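Local atomic coordinates of diketoreductase (Acinetobacter baylyi, PDB entry 4E12), a protein that reduces dicarbonyl compounds with NADH and probably also interconverts (3S)-3-hydroxyacyl-CoA and 3-oxoacyl-CoA as a dehydrogenase of the fatty acid beta-oxidation type. Residues 21-26 against 171-176. Residues are numbered along the deposited sequence; the frame is centred on the assembly and turned at random.
Sequences FQTAFH and VEFASA
The ring of Phe173 meets Thr23 with its edge. Its outermost carbon CZ lies 3.6 Å from Thr23 OG1 and 3.8 Å from Thr23 CG2. The methyl sits in the plane of the ring, and the hydroxyl oxygen lies close to that plane. The two side chains cross at about a right angle. With CG anti to the backbone N (chi1 169°), the Phe173 ring is carried out from its own helix toward Thr23. Phe28 also meets this ring, edge-to-face. The second flat group is the imidazole of His26. It has Ala176 O at an oblique position, with His26 CD2 3.5 Å and His26 CB 3.6 Å from that oxygen. This is a carbon-to-oxygen contact. At its edge the imidazole is held by its own helix. His26 ND1 donates to Gln22 O over 3.0 Å, with an N-H...O angle of 161° and the oxygen in the ring plane. This bond fixes the rotation of the ring just where the chain leaves the helix. The hydroxyl of Thr23 is bonded to Ile19 O, one turn back. Its meeting with Phe173 is a van der Waals contact. Gln22 NE2 adds a polar link, bonding to Ile177 O just past residues 171-176, while its OE1 bonds to Tyr54 OH. The contact is small, burying 136 Å² in all. It is buried at Thr23 and Phe173 and more open at His26 and Ala176. It brings together the C-terminal ends of two helices of the Rossmann-type NAD-binding domain. Helix 14-25 follows the first strand, 6-10, and also packs on helix 37-57 and strand 29-33. Helix 164-176 lies against strand 180-183, at one edge of the sheet within this chain, through Val171, Ala174 and Ser175.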
# COMPACT_ATOMS: atom_id res chain seq x y z
N PHE A 21 1.07 4.72 -29.87
CA PHE A 21 -0.17 4.14 -30.33
C PHE A 21 -1.37 4.77 -29.65
O PHE A 21 -2.33 5.11 -30.32
CB PHE A 21 -0.22 2.61 -30.18
CG PHE A 21 -1.33 1.99 -30.97
CD1 PHE A 21 -1.10 1.59 -32.29
CD2 PHE A 21 -2.60 1.81 -30.42
CE1 PHE A 21 -2.14 1.02 -33.06
CE2 PHE A 21 -3.63 1.24 -31.17
CZ PHE A 21 -3.40 0.84 -32.49
N GLN A 22 -1.32 4.91 -28.33
CA GLN A 22 -2.36 5.61 -27.59
C GLN A 22 -2.60 7.01 -28.19
O GLN A 22 -3.74 7.45 -28.35
CB GLN A 22 -1.96 5.74 -26.11
CG GLN A 22 -3.04 6.36 -25.20
CD GLN A 22 -4.25 5.46 -24.96
OE1 GLN A 22 -4.31 4.32 -25.43
NE2 GLN A 22 -5.22 5.98 -24.22
N THR A 23 -1.52 7.69 -28.52
CA THR A 23 -1.62 9.06 -29.03
C THR A 23 -2.24 9.07 -30.43
O THR A 23 -3.11 9.90 -30.73
CB THR A 23 -0.25 9.76 -28.97
OG1 THR A 23 0.15 9.92 -27.61
CG2 THR A 23 -0.31 11.14 -29.61
N ALA A 24 -1.80 8.15 -31.28
CA ALA A 24 -2.37 7.97 -32.60
C ALA A 24 -3.86 7.58 -32.51
O ALA A 24 -4.70 8.18 -33.18
CB ALA A 24 -1.58 6.93 -33.39
N PHE A 25 -4.17 6.61 -31.65
CA PHE A 25 -5.56 6.13 -31.50
C PHE A 25 -6.53 7.28 -31.15
O PHE A 25 -7.72 7.22 -31.49
CB PHE A 25 -5.63 5.05 -30.41
CG PHE A 25 -7.02 4.52 -30.16
CD1 PHE A 25 -7.76 3.92 -31.19
CD2 PHE A 25 -7.59 4.61 -28.90
CE1 PHE A 25 -9.05 3.43 -30.95
CE2 PHE A 25 -8.87 4.12 -28.65
CZ PHE A 25 -9.59 3.54 -29.67
N HIS A 26 -6.03 8.31 -30.49
CA HIS A 26 -6.86 9.44 -30.08
C HIS A 26 -6.82 10.64 -31.00
O HIS A 26 -7.21 11.74 -30.59
CB HIS A 26 -6.54 9.88 -28.66
CG HIS A 26 -7.12 9.00 -27.60
ND1 HIS A 26 -6.50 7.86 -27.16
CD2 HIS A 26 -8.28 9.10 -26.90
CE1 HIS A 26 -7.25 7.29 -26.23
NE2 HIS A 26 -8.34 8.02 -26.06
N VAL A 171 -0.90 18.78 -19.58
CA VAL A 171 -2.01 18.21 -18.82
C VAL A 171 -3.21 18.01 -19.72
O VAL A 171 -3.86 16.97 -19.67
CB VAL A 171 -2.41 19.07 -17.60
CG1 VAL A 171 -3.70 18.53 -16.99
CG2 VAL A 171 -1.30 19.01 -16.55
N GLU A 172 -3.51 19.00 -20.55
CA GLU A 172 -4.67 18.87 -21.43
C GLU A 172 -4.41 17.83 -22.52
O GLU A 172 -5.32 17.09 -22.91
CB GLU A 172 -5.08 20.24 -22.00
CG GLU A 172 -5.63 21.16 -20.90
CD GLU A 172 -5.85 22.59 -21.36
OE1 GLU A 172 -5.44 22.91 -22.50
OE2 GLU A 172 -6.42 23.38 -20.58
N PHE A 173 -3.17 17.75 -22.99
CA PHE A 173 -2.81 16.69 -23.93
C PHE A 173 -3.02 15.33 -23.27
O PHE A 173 -3.59 14.43 -23.88
CB PHE A 173 -1.34 16.80 -24.36
CG PHE A 173 -0.85 15.60 -25.11
CD1 PHE A 173 -1.17 15.43 -26.45
CD2 PHE A 173 -0.08 14.63 -24.47
CE1 PHE A 173 -0.71 14.30 -27.15
CE2 PHE A 173 0.38 13.50 -25.15
CZ PHE A 173 0.07 13.33 -26.49
N ALA A 174 -2.54 15.19 -22.04
CA ALA A 174 -2.71 13.90 -21.34
C ALA A 174 -4.19 13.45 -21.35
O ALA A 174 -4.52 12.30 -21.67
CB ALA A 174 -2.18 14.01 -19.92
N SER A 175 -5.08 14.36 -20.99
CA SER A 175 -6.50 14.04 -20.93
C SER A 175 -7.05 13.68 -22.32
O SER A 175 -7.81 12.71 -22.45
CB SER A 175 -7.27 15.22 -20.35
OG SER A 175 -6.88 15.46 -19.01
N ALA A 176 -6.65 14.45 -23.33
CA ALA A 176 -7.05 14.26 -24.73
C ALA A 176 -6.65 12.91 -25.26
O ALA A 176 -7.31 12.38 -26.17
CB ALA A 176 -6.44 15.34 -25.60